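Local coordinates for protein cytochrome P450 (Novosphingobium aromaticivorans, PDB 3OFT) that belongs to the cytochrome P450 superfamily and holds a haem group within a mainly helical, single-chain fold, at residues 126-131 with 360-365; 118-123 with 146-151; 246-251 with 385-390. All blocks are in the same frame, centred on the assembly; numbering follows the deposited sequence.

Interaction 1: residues 126-131 with 360-365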
ATOM      1  N   GLU A 126       2.316 -23.975   1.310  1.00 13.25           N
ATOM      2  CA  GLU A 126       2.765 -25.390   1.332  1.00 14.42           C
ATOM      3  C   GLU A 126       4.260 -25.621   1.109  1.00 14.88           C
ATOM      4  O   GLU A 126       4.815 -26.588   1.602  1.00 15.53           O
ATOM      5  CB  GLU A 126       1.968 -26.215   0.351  1.00 15.08           C
ATOM      6  CG  GLU A 126       0.542 -26.487   0.839  1.00 18.21           C
ATOM      7  CD  GLU A 126      -0.319 -27.091  -0.267  1.00 23.56           C
ATOM      8  OE1 GLU A 126       0.155 -27.183  -1.426  1.00 24.47           O
ATOM      9  OE2 GLU A 126      -1.477 -27.447   0.027  1.00 24.44           O
ATOM     10  N   SER A 127       4.894 -24.740   0.346  1.00 14.27           N
ATOM     11  CA  SER A 127       6.332 -24.755   0.130  1.00 14.21           C
ATOM     12  C   SER A 127       7.090 -24.422   1.435  1.00 13.56           C
ATOM     13  O   SER A 127       8.206 -24.907   1.624  1.00 12.65           O
ATOM     14  CB  SER A 127       6.716 -23.778  -0.994  1.00 13.86           C
ATOM     15  OG  SER A 127       6.891 -22.446  -0.508  1.00 16.41           O
ATOM     16  N   LEU A 128       6.493 -23.622   2.333  1.00 12.53           N
ATOM     17  CA  LEU A 128       7.179 -23.247   3.565  1.00 12.73           C
ATOM     18  C   LEU A 128       6.870 -24.144   4.762  1.00 12.55           C
ATOM     19  O   LEU A 128       7.732 -24.351   5.628  1.00 13.17           O
ATOM     20  CB  LEU A 128       6.880 -21.783   3.956  1.00 13.62           C
ATOM     21  CG  LEU A 128       7.161 -20.715   2.908  1.00 13.40           C
ATOM     22  CD1 LEU A 128       6.639 -19.372   3.485  1.00 16.47           C
ATOM     23  CD2 LEU A 128       8.664 -20.665   2.580  1.00 17.06           C
ATOM     24  N   ARG A 129       5.663 -24.693   4.798  1.00 11.43           N
ATOM     25  CA  ARG A 129       5.187 -25.475   5.966  1.00 12.33           C
ATOM     26  C   ARG A 129       6.174 -26.554   6.514  1.00 12.01           C
ATOM     27  O   ARG A 129       6.346 -26.653   7.735  1.00 11.45           O
ATOM     28  CB  ARG A 129       3.808 -26.112   5.673  1.00 12.95           C
ATOM     29  CG  ARG A 129       3.154 -26.812   6.904  1.00 14.57           C
ATOM     30  CD  ARG A 129       1.730 -27.255   6.612  1.00 18.42           C
ATOM     31  NE  ARG A 129       1.646 -28.054   5.393  1.00 21.12           N
ATOM     32  CZ  ARG A 129       0.570 -28.170   4.615  1.00 24.61           C
ATOM     33  NH1 ARG A 129      -0.570 -27.513   4.877  1.00 23.34           N
ATOM     34  NH2 ARG A 129       0.640 -28.959   3.547  1.00 24.23           N
ATOM     35  N   PRO A 130       6.795 -27.380   5.646  1.00 12.94           N
ATOM     36  CA  PRO A 130       7.647 -28.464   6.193  1.00 13.21           C
ATOM     37  C   PRO A 130       8.910 -28.011   6.966  1.00 12.93           C
ATOM     38  O   PRO A 130       9.491 -28.777   7.736  1.00 12.67           O
ATOM     39  CB  PRO A 130       8.106 -29.211   4.948  1.00 13.95           C
ATOM     40  CG  PRO A 130       7.083 -28.866   3.875  1.00 14.67           C
ATOM     41  CD  PRO A 130       6.657 -27.477   4.168  1.00 13.07           C
ATOM     42  N   ARG A 131       9.337 -26.774   6.757  1.00 12.81           N
ATOM     43  CA  ARG A 131      10.540 -26.260   7.445  1.00 12.47           C
ATOM     44  C   ARG A 131      10.448 -26.100   8.974  1.00 12.63           C
ATOM     45  O   ARG A 131      11.468 -26.202   9.677  1.00 10.68           O
ATOM     46  CB  ARG A 131      10.961 -24.924   6.826  1.00 13.68           C
ATOM     47  CG  ARG A 131      11.366 -25.039   5.378  1.00 17.93           C
ATOM     48  CD  ARG A 131      11.554 -23.698   4.660  1.00 24.09           C
ATOM     49  NE  ARG A 131      12.287 -22.694   5.451  1.00 29.87           N
ATOM     50  CZ  ARG A 131      12.487 -21.438   5.040  1.00 31.16           C
ATOM     51  NH1 ARG A 131      12.040 -21.056   3.853  1.00 34.25           N
ATOM     52  NH2 ARG A 131      13.162 -20.575   5.792  1.00 32.78           N
ATOM     53  N   ARG A 360      -7.293 -17.423   4.971  1.00  8.72           N
ATOM     54  CA  ARG A 360      -7.922 -18.732   4.800  1.00 10.46           C
ATOM     55  C   ARG A 360      -6.845 -19.796   4.644  1.00 11.05           C
ATOM     56  O   ARG A 360      -6.914 -20.870   5.254  1.00 12.35           O
ATOM     57  CB  ARG A 360      -8.819 -18.779   3.560  1.00 10.16           C
ATOM     58  CG  ARG A 360     -10.100 -18.036   3.716  1.00 12.02           C
ATOM     59  CD  ARG A 360     -11.033 -18.237   2.488  1.00 17.70           C
ATOM     60  NE  ARG A 360     -12.123 -17.281   2.653  1.00 20.94           N
ATOM     61  CZ  ARG A 360     -13.038 -17.315   3.639  1.00 25.81           C
ATOM     62  NH1 ARG A 360     -13.059 -18.300   4.543  1.00 27.76           N
ATOM     63  NH2 ARG A 360     -13.965 -16.365   3.723  1.00 25.22           N
ATOM     64  N   GLU A 361      -5.865 -19.519   3.818  1.00 10.70           N
ATOM     65  CA  GLU A 361      -4.860 -20.538   3.543  1.00 11.97           C
ATOM     66  C   GLU A 361      -3.849 -20.728   4.635  1.00 12.19           C
ATOM     67  O   GLU A 361      -3.476 -21.887   4.912  1.00 12.97           O
ATOM     68  CB  GLU A 361      -4.173 -20.288   2.206  1.00 12.77           C
ATOM     69  CG  GLU A 361      -5.059 -20.633   1.017  1.00 16.02           C
ATOM     70  CD  GLU A 361      -5.551 -22.098   1.011  1.00 23.34           C
ATOM     71  OE1 GLU A 361      -6.733 -22.319   0.672  1.00 24.88           O
ATOM     72  OE2 GLU A 361      -4.761 -23.010   1.330  1.00 25.58           O
ATOM     73  N   TRP A 362      -3.404 -19.627   5.253  1.00 11.51           N
ATOM     74  CA  TRP A 362      -2.367 -19.687   6.291  1.00 11.65           C
ATOM     75  C   TRP A 362      -2.890 -20.331   7.554  1.00 13.16           C
ATOM     76  O   TRP A 362      -2.262 -21.271   8.103  1.00 14.02           O
ATOM     77  CB  TRP A 362      -1.808 -18.284   6.620  1.00 11.47           C
ATOM     78  CG  TRP A 362      -0.526 -18.271   7.447  1.00 10.72           C
ATOM     79  CD1 TRP A 362      -0.406 -17.991   8.783  1.00 10.66           C
ATOM     80  CD2 TRP A 362       0.797 -18.526   6.974  1.00 11.32           C
ATOM     81  NE1 TRP A 362       0.923 -18.071   9.172  1.00 13.13           N
ATOM     82  CE2 TRP A 362       1.676 -18.395   8.074  1.00 12.45           C
ATOM     83  CE3 TRP A 362       1.320 -18.884   5.729  1.00 10.54           C
ATOM     84  CZ2 TRP A 362       3.060 -18.613   7.971  1.00 13.35           C
ATOM     85  CZ3 TRP A 362       2.697 -19.069   5.619  1.00 10.13           C
ATOM     86  CH2 TRP A 362       3.550 -18.930   6.742  1.00 14.18           C
ATOM     87  N   LEU A 363      -4.035 -19.837   8.019  1.00 12.45           N
ATOM     88  CA  LEU A 363      -4.712 -20.433   9.163  1.00 13.44           C
ATOM     89  C   LEU A 363      -5.196 -21.851   8.913  1.00 14.06           C
ATOM     90  O   LEU A 363      -5.076 -22.689   9.792  1.00 14.94           O
ATOM     91  CB  LEU A 363      -5.877 -19.549   9.612  1.00 12.58           C
ATOM     92  CG  LEU A 363      -5.429 -18.207  10.197  1.00 11.33           C
ATOM     93  CD1 LEU A 363      -6.620 -17.252  10.355  1.00 16.65           C
ATOM     94  CD2 LEU A 363      -4.767 -18.389  11.524  1.00 14.73           C
ATOM     95  N   GLY A 364      -5.776 -22.103   7.741  1.00 14.07           N
ATOM     96  CA  GLY A 364      -6.287 -23.418   7.399  1.00 15.57           C
ATOM     97  C   GLY A 364      -5.182 -24.446   7.203  1.00 15.97           C
ATOM     98  O   GLY A 364      -5.331 -25.607   7.598  1.00 16.57           O
ATOM     99  N   GLY A 365      -4.063 -24.033   6.626  1.00 15.12           N
ATOM    100  CA  GLY A 365      -2.989 -24.970   6.287  1.00 15.16           C
ATOM    101  C   GLY A 365      -1.860 -25.099   7.297  1.00 15.59           C
ATOM    102  O   GLY A 365      -1.184 -26.130   7.360  1.00 17.00           O
TER

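Interaction 2: residues 118-123 with 146-151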
ATOM      1  N   GLN A 118      -6.292 -17.639  -4.415  1.00 13.66           N
ATOM      2  CA  GLN A 118      -6.180 -18.592  -3.302  1.00 14.44           C
ATOM      3  C   GLN A 118      -5.211 -19.721  -3.615  1.00 13.78           C
ATOM      4  O   GLN A 118      -4.435 -20.127  -2.758  1.00 14.02           O
ATOM      5  CB  GLN A 118      -7.556 -19.133  -2.884  1.00 14.97           C
ATOM      6  CG  GLN A 118      -7.560 -19.753  -1.438  1.00 18.61           C
ATOM      7  CD  GLN A 118      -8.959 -19.863  -0.801  1.00 23.08           C
ATOM      8  OE1 GLN A 118      -9.891 -19.115  -1.149  1.00 21.44           O
ATOM      9  NE2 GLN A 118      -9.094 -20.783   0.158  1.00 21.25           N
ATOM     10  N   ALA A 119      -5.251 -20.256  -4.830  1.00 14.11           N
ATOM     11  CA  ALA A 119      -4.325 -21.344  -5.185  1.00 14.78           C
ATOM     12  C   ALA A 119      -2.825 -20.919  -5.111  1.00 15.06           C
ATOM     13  O   ALA A 119      -1.936 -21.697  -4.726  1.00 14.36           O
ATOM     14  CB  ALA A 119      -4.667 -21.896  -6.552  1.00 15.21           C
ATOM     15  N   VAL A 120      -2.559 -19.671  -5.486  1.00 13.72           N
ATOM     16  CA  VAL A 120      -1.213 -19.099  -5.382  1.00 13.49           C
ATOM     17  C   VAL A 120      -0.759 -19.003  -3.912  1.00 12.16           C
ATOM     18  O   VAL A 120       0.375 -19.403  -3.578  1.00 12.12           O
ATOM     19  CB  VAL A 120      -1.165 -17.688  -6.032  1.00 12.39           C
ATOM     20  CG1 VAL A 120       0.080 -16.944  -5.594  1.00 13.88           C
ATOM     21  CG2 VAL A 120      -1.202 -17.831  -7.506  1.00 13.95           C
ATOM     22  N   ALA A 121      -1.623 -18.472  -3.046  1.00 11.57           N
ATOM     23  CA  ALA A 121      -1.300 -18.397  -1.609  1.00 11.21           C
ATOM     24  C   ALA A 121      -1.086 -19.801  -1.036  1.00 11.24           C
ATOM     25  O   ALA A 121      -0.137 -20.039  -0.270  1.00 10.52           O
ATOM     26  CB  ALA A 121      -2.416 -17.649  -0.831  1.00 12.57           C
ATOM     27  N   ARG A 122      -1.929 -20.749  -1.446  1.00 10.72           N
ATOM     28  CA  ARG A 122      -1.817 -22.120  -0.928  1.00 11.62           C
ATOM     29  C   ARG A 122      -0.520 -22.788  -1.331  1.00 11.95           C
ATOM     30  O   ARG A 122       0.143 -23.441  -0.500  1.00 12.97           O
ATOM     31  CB  ARG A 122      -3.032 -22.982  -1.333  1.00 10.67           C
ATOM     32  CG  ARG A 122      -2.884 -24.476  -0.918  1.00 13.84           C
ATOM     33  CD  ARG A 122      -4.178 -25.228  -1.251  1.00 20.22           C
ATOM     34  NE  ARG A 122      -4.228 -26.525  -0.582  1.00 25.44           N
ATOM     35  CZ  ARG A 122      -5.334 -27.256  -0.457  1.00 28.22           C
ATOM     36  NH1 ARG A 122      -6.483 -26.838  -0.979  1.00 29.72           N
ATOM     37  NH2 ARG A 122      -5.291 -28.413   0.188  1.00 29.49           N
ATOM     38  N   LYS A 123      -0.155 -22.642  -2.605  1.00 13.39           N
ATOM     39  CA  LYS A 123       1.087 -23.214  -3.120  1.00 13.95           C
ATOM     40  C   LYS A 123       2.283 -22.645  -2.338  1.00 12.32           C
ATOM     41  O   LYS A 123       3.210 -23.373  -2.005  1.00 11.61           O
ATOM     42  CB  LYS A 123       1.229 -22.920  -4.626  1.00 14.90           C
ATOM     43  CG  LYS A 123       2.438 -23.563  -5.309  1.00 18.48           C
ATOM     44  CD  LYS A 123       2.581 -23.109  -6.764  1.00 24.32           C
ATOM     45  CE  LYS A 123       3.593 -23.995  -7.533  1.00 31.02           C
ATOM     46  NZ  LYS A 123       3.492 -23.796  -9.013  1.00 35.71           N
ATOM     47  N   LEU A 146       4.058 -10.491  -6.141  1.00 11.30           N
ATOM     48  CA  LEU A 146       4.514 -10.696  -7.521  1.00 12.83           C
ATOM     49  C   LEU A 146       3.874 -11.928  -8.135  1.00 12.52           C
ATOM     50  O   LEU A 146       3.442 -11.848  -9.278  1.00 12.76           O
ATOM     51  CB  LEU A 146       6.039 -10.763  -7.639  1.00 13.50           C
ATOM     52  CG  LEU A 146       6.513 -10.883  -9.109  1.00 17.49           C
ATOM     53  CD1 LEU A 146       6.179  -9.613  -9.947  1.00 18.48           C
ATOM     54  CD2 LEU A 146       8.023 -11.186  -9.187  1.00 19.97           C
ATOM     55  N   ASN A 147       3.813 -13.055  -7.409  1.00 11.90           N
ATOM     56  CA  ASN A 147       3.059 -14.220  -7.896  1.00 12.56           C
ATOM     57  C   ASN A 147       1.623 -13.898  -8.236  1.00 11.64           C
ATOM     58  O   ASN A 147       1.077 -14.363  -9.253  1.00 10.68           O
ATOM     59  CB  ASN A 147       3.094 -15.418  -6.920  1.00 13.45           C
ATOM     60  CG  ASN A 147       4.474 -16.034  -6.797  1.00 17.71           C
ATOM     61  OD1 ASN A 147       5.412 -15.603  -7.472  1.00 17.62           O
ATOM     62  ND2 ASN A 147       4.614 -17.030  -5.897  1.00 14.87           N
ATOM     63  N   ILE A 148       0.971 -13.116  -7.383  1.00 10.61           N
ATOM     64  CA  ILE A 148      -0.396 -12.709  -7.691  1.00 11.59           C
ATOM     65  C   ILE A 148      -0.444 -11.856  -8.968  1.00 11.70           C
ATOM     66  O   ILE A 148      -1.305 -12.056  -9.829  1.00 12.05           O
ATOM     67  CB  ILE A 148      -1.055 -12.018  -6.476  1.00 10.97           C
ATOM     68  CG1 ILE A 148      -1.299 -13.044  -5.357  1.00 10.76           C
ATOM     69  CG2 ILE A 148      -2.296 -11.262  -6.883  1.00 11.97           C
ATOM     70  CD1 ILE A 148      -1.725 -12.398  -4.066  1.00 12.29           C
ATOM     71  N   PHE A 149       0.506 -10.940  -9.111  1.00 11.68           N
ATOM     72  CA  PHE A 149       0.517 -10.069 -10.298  1.00 12.17           C
ATOM     73  C   PHE A 149       0.508 -10.884 -11.573  1.00 11.88           C
ATOM     74  O   PHE A 149      -0.231 -10.583 -12.524  1.00 12.31           O
ATOM     75  CB  PHE A 149       1.785  -9.240 -10.320  1.00 11.87           C
ATOM     76  CG  PHE A 149       1.918  -8.392 -11.548  1.00 14.06           C
ATOM     77  CD1 PHE A 149       1.159  -7.227 -11.686  1.00 15.32           C
ATOM     78  CD2 PHE A 149       2.764  -8.788 -12.588  1.00 15.24           C
ATOM     79  CE1 PHE A 149       1.297  -6.438 -12.843  1.00 17.86           C
ATOM     80  CE2 PHE A 149       2.906  -8.000 -13.736  1.00 18.17           C
ATOM     81  CZ  PHE A 149       2.170  -6.819 -13.850  1.00 17.36           C
ATOM     82  N   LEU A 150       1.381 -11.888 -11.611  1.00 12.22           N
ATOM     83  CA  LEU A 150       1.506 -12.753 -12.796  1.00 13.18           C
ATOM     84  C   LEU A 150       0.196 -13.483 -13.104  1.00 12.80           C
ATOM     85  O   LEU A 150      -0.163 -13.721 -14.289  1.00 13.13           O
ATOM     86  CB  LEU A 150       2.610 -13.787 -12.542  1.00 13.08           C
ATOM     87  CG  LEU A 150       4.051 -13.510 -12.974  1.00 17.88           C
ATOM     88  CD1 LEU A 150       4.294 -12.146 -13.593  1.00 18.62           C
ATOM     89  CD2 LEU A 150       5.085 -13.895 -11.938  1.00 17.95           C
ATOM     90  N   THR A 151      -0.517 -13.864 -12.041  1.00 13.50           N
ATOM     91  CA  THR A 151      -1.890 -14.387 -12.173  1.00 14.26           C
ATOM     92  C   THR A 151      -2.880 -13.353 -12.704  1.00 14.35           C
ATOM     93  O   THR A 151      -3.655 -13.666 -13.633  1.00 14.39           O
ATOM     94  CB  THR A 151      -2.384 -15.029 -10.841  1.00 14.98           C
ATOM     95  OG1 THR A 151      -1.442 -16.037 -10.466  1.00 17.23           O
ATOM     96  CG2 THR A 151      -3.741 -15.698 -11.005  1.00 15.89           C
TER
HETATM   97  O   HOH W   1       2.783 -19.317  -5.211  1.00 13.93           O

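Interaction 3: residues 246-251 with 385-390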
ATOM      1  N   VAL A 246      -0.409  -8.517   9.082  1.00  6.88           N
ATOM      2  CA  VAL A 246      -1.429  -9.536   9.421  1.00  7.28           C
ATOM      3  C   VAL A 246      -0.788 -10.782  10.046  1.00  7.32           C
ATOM      4  O   VAL A 246      -1.274 -11.315  11.077  1.00  7.50           O
ATOM      5  CB  VAL A 246      -2.280  -9.886   8.205  1.00  6.69           C
ATOM      6  CG1 VAL A 246      -3.134 -11.142   8.547  1.00  7.03           C
ATOM      7  CG2 VAL A 246      -3.206  -8.656   7.865  1.00  8.02           C
ATOM      8  N   ALA A 247       0.296 -11.246   9.445  1.00  6.97           N
ATOM      9  CA  ALA A 247       1.013 -12.410  10.023  1.00  7.58           C
ATOM     10  C   ALA A 247       1.621 -12.098  11.390  1.00  8.09           C
ATOM     11  O   ALA A 247       1.604 -12.962  12.275  1.00  9.20           O
ATOM     12  CB  ALA A 247       2.116 -12.940   9.069  1.00  6.80           C
ATOM     13  N   LEU A 248       2.190 -10.903  11.524  1.00  7.45           N
ATOM     14  CA  LEU A 248       2.793 -10.443  12.793  1.00  8.45           C
ATOM     15  C   LEU A 248       1.699 -10.431  13.884  1.00  8.89           C
ATOM     16  O   LEU A 248       1.897 -10.988  14.975  1.00  8.73           O
ATOM     17  CB  LEU A 248       3.401  -9.053  12.641  1.00  7.76           C
ATOM     18  CG  LEU A 248       3.885  -8.398  13.949  1.00  7.94           C
ATOM     19  CD1 LEU A 248       4.898  -9.335  14.700  1.00  7.21           C
ATOM     20  CD2 LEU A 248       4.530  -7.052  13.610  1.00 11.95           C
ATOM     21  N   HIS A 249       0.546  -9.835  13.549  1.00  7.24           N
ATOM     22  CA  HIS A 249      -0.593  -9.836  14.468  1.00  8.27           C
ATOM     23  C   HIS A 249      -0.938 -11.231  14.960  1.00  7.80           C
ATOM     24  O   HIS A 249      -1.042 -11.450  16.207  1.00  9.14           O
ATOM     25  CB  HIS A 249      -1.852  -9.183  13.867  1.00  6.83           C
ATOM     26  CG  HIS A 249      -3.029  -9.248  14.796  1.00  9.07           C
ATOM     27  ND1 HIS A 249      -3.320  -8.241  15.686  1.00 12.56           N
ATOM     28  CD2 HIS A 249      -3.942 -10.224  15.021  1.00 13.47           C
ATOM     29  CE1 HIS A 249      -4.387  -8.572  16.398  1.00 12.34           C
ATOM     30  NE2 HIS A 249      -4.783  -9.773  16.016  1.00 11.63           N
ATOM     31  N   LEU A 250      -1.138 -12.165  14.029  1.00  8.18           N
ATOM     32  CA  LEU A 250      -1.510 -13.531  14.377  1.00  8.35           C
ATOM     33  C   LEU A 250      -0.442 -14.201  15.239  1.00  9.21           C
ATOM     34  O   LEU A 250      -0.789 -14.881  16.214  1.00  9.24           O
ATOM     35  CB  LEU A 250      -1.810 -14.381  13.137  1.00  9.08           C
ATOM     36  CG  LEU A 250      -3.003 -13.938  12.287  1.00 10.74           C
ATOM     37  CD1 LEU A 250      -3.025 -14.707  10.926  1.00 11.82           C
ATOM     38  CD2 LEU A 250      -4.307 -14.213  13.065  1.00 11.13           C
ATOM     39  N   ALA A 251       0.829 -14.033  14.876  1.00  8.81           N
ATOM     40  CA  ALA A 251       1.955 -14.602  15.673  1.00  9.67           C
ATOM     41  C   ALA A 251       1.960 -14.082  17.118  1.00 10.76           C
ATOM     42  O   ALA A 251       2.228 -14.852  18.058  1.00 12.20           O
ATOM     43  CB  ALA A 251       3.308 -14.303  15.003  1.00  9.27           C
ATOM     44  N   GLY A 385       5.396   1.790   5.152  1.00  8.50           N
ATOM     45  CA  GLY A 385       6.032   1.157   6.304  1.00  9.15           C
ATOM     46  C   GLY A 385       5.778  -0.335   6.313  1.00 10.20           C
ATOM     47  O   GLY A 385       4.759  -0.810   5.794  1.00 10.15           O
ATOM     48  N   ALA A 386       6.726  -1.094   6.851  1.00  9.68           N
ATOM     49  CA  ALA A 386       6.654  -2.545   6.758  1.00 10.08           C
ATOM     50  C   ALA A 386       7.575  -3.232   7.760  1.00 10.02           C
ATOM     51  O   ALA A 386       8.567  -2.632   8.220  1.00 10.17           O
ATOM     52  CB  ALA A 386       6.963  -3.033   5.291  1.00  9.29           C
ATOM     53  N   CYS A 387       7.222  -4.469   8.120  1.00 10.02           N
ATOM     54  CA  CYS A 387       8.195  -5.378   8.723  1.00 10.56           C
ATOM     55  C   CYS A 387       9.377  -5.609   7.780  1.00 11.62           C
ATOM     56  O   CYS A 387       9.174  -5.831   6.595  1.00 11.00           O
ATOM     57  CB  CYS A 387       7.520  -6.720   9.038  1.00 10.75           C
ATOM     58  SG  CYS A 387       6.401  -6.582  10.346  1.00 14.98           S
ATOM     59  N   THR A 388      10.603  -5.568   8.302  1.00 11.84           N
ATOM     60  CA  THR A 388      11.776  -5.984   7.523  1.00 12.86           C
ATOM     61  C   THR A 388      12.246  -7.373   7.952  1.00 13.37           C
ATOM     62  O   THR A 388      12.935  -8.048   7.185  1.00 14.77           O
ATOM     63  CB  THR A 388      12.918  -4.968   7.672  1.00 13.36           C
ATOM     64  OG1 THR A 388      13.164  -4.727   9.065  1.00 14.93           O
ATOM     65  CG2 THR A 388      12.521  -3.649   7.005  1.00 15.31           C
ATOM     66  N   ALA A 389      11.933  -7.788   9.179  1.00 13.27           N
ATOM     67  CA  ALA A 389      12.099  -9.216   9.537  1.00 14.04           C
ATOM     68  C   ALA A 389      10.977  -9.677  10.448  1.00 13.51           C
ATOM     69  O   ALA A 389      10.544  -8.964  11.385  1.00 12.33           O
ATOM     70  CB  ALA A 389      13.484  -9.535  10.165  1.00 15.67           C
ATOM     71  N   LEU A 390      10.496 -10.866  10.134  1.00 11.13           N
ATOM     72  CA  LEU A 390       9.461 -11.505  10.892  1.00 10.88           C
ATOM     73  C   LEU A 390       9.723 -13.002  11.012  1.00 10.46           C
ATOM     74  O   LEU A 390       9.236 -13.787  10.223  1.00 11.67           O
ATOM     75  CB  LEU A 390       8.090 -11.204  10.233  1.00  9.56           C
ATOM     76  CG  LEU A 390       6.829 -11.777  10.856  1.00 12.59           C
ATOM     77  CD1 LEU A 390       6.754 -11.454  12.371  1.00 12.10           C
ATOM     78  CD2 LEU A 390       5.600 -11.240  10.087  1.00 12.77           C
TER

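Interaction 1: residues 126-131 with 360-365
R129 reaches across to the last turn of helix 348-365 and donates a hydrogen bond to the backbone oxygen of G365, joining the 3-10 turn that follows helix D (107-128) of the cytochrome P450 bundle to the end of helix L (348-365). From R129 NH1 to G365 O the bond measures 2.9 Å and is nearly straight at the hydrogen, 162°. The acceptor lies close to the guanidinium plane, at its edge, while NH1 meets the carbonyl tilted well out of the C=O plane. The side chain starts extended, with CG anti to the backbone N; its first two torsions bring R129 CD to 3.2 Å from G365 O, and the bend at chi3 (52°) then turns NH1 onto the same oxygen. As a late carbonyl of its helix, G365 O probably carries some of the negative end of the helix dipole, which would favour a cationic donor. R129 is also held through its backbone, since its O accepts from W394 NE1. On a more buried side of the contact L128 points toward helix 348-365 and meets the indole of W362 in its plane, at the rim of the six-membered ring. The indole also makes edge-to-face contacts with F136, F140 and F369. E126 and E361 bring like charges fairly near each other, but E126 is paired with R122 in a salt bridge. The apolar touch itself is loose: L128 CD1 stands 4.5 Å from W362 CZ3.

Interaction 2: residues 118-123 with 146-151
At chi1 164° V120 sets CG1 across from its own N and CG2 beside it, which spreads its two methyls over different residues of helix 146-151: CG1 leans on N147 and I148, CG2 on T151. I148 answers with chi1 at -69°, a rotation that places CG1 beside its own backbone N and within 4.1 Å of V120 CG1. The closer approach is to N147, whose CB lies 3.6 Å from V120 CG1. On the other branch V120 CG2 packs 3.5 Å from T151 OG1, the two side chains running past each other in opposite directions. This is the meeting of helices D and E in the P450 four-helix bundle, where E runs against its neighbours; the short segments come within 9.8 Å of each other, their directions 146° apart. A single valine thus fills most of the interface, seated over one turn of the partner helix. Its backbone oxygen adds a polar link at one side: a water gives a hydrogen bond to V120 O at 2.9 Å and accepts a weak one from N147 ND2. R160 binds N147 O. The I148 side chain, which packs on E354, is about 7 Å from the haem. No direct hydrogen bond crosses between the segments, so the contact is mainly one of van der Waals packing, a methyl resting against a hydroxyl oxygen on one branch, with water bridging the polar margin, N147 OD1 held by R164 NE and T151 OG1 weakly by R160, both from helix 160-171.

Interaction 3: residues 246-251 with 385-390
L390 pushes its isopropyl end against the surface of helix 246-251 at A247 and L248, the strand's largest bump in the contact filling a shallow hollow over the helix backbone. Its chi1 of 180° carries CG out toward the helix, where the fork spreads both methyls on it. CD2 settles above the start of residue 248, 3.7 Å from L248 N, and lies 4.0 Å from A247 CB; A247, with only a methyl, forms the low side of the hollow. CD1 goes the other way and meets the outer end of L248, with 3.7 Å between L390 CD1 and L248 CD1. The forked end of L248 is in turn shared: while CD1 faces L390, CD2 rests on the thiol of C387, L248 CD2 to C387 SG being 3.8 Å. L248 therefore lies across the pair, one methyl on each, while L390 rests on the backbone and CB of L248. That C387 and L390 both point toward the helix, though three residues apart, fits the classic beta bulge between them, in which T388 and A389 both face T378 and the chain turns a corner. Helix 221-252 is the long central helix of P450s, and the strand belongs to the small sheet that also contains strand 369-371. L371 and V377 extend the apolar packing around both leucines, and F136 touches A247 and L390. The contact is buried and its side chains meet through carbon and sulfur atoms with no hydrogen bond across, so its cohesion rests on dispersion, close fit and the exclusion of water.

How the interactions relate
Interaction 3 is the core contact, fully buried and apolar, whereas interactions 1 and 2 are partly buried and lie farther from the centre of the chain, with polar links beside their packing. Those two share helix 107-128: 118-123 packs on helix 144-152 and 126-131 reaches the end of helix 348-365. They also touch directly, E361 OE1 lying 2.9 Å from Q118 NE2 in a probable hydrogen bond. Interaction 1 relies on an arginine-to-carbonyl bond, interaction 2 on a valine, with a weakly held water at its margin. Interactions 1 and 3 touch where L363 packs on L250, while 2 and 3 do not touch.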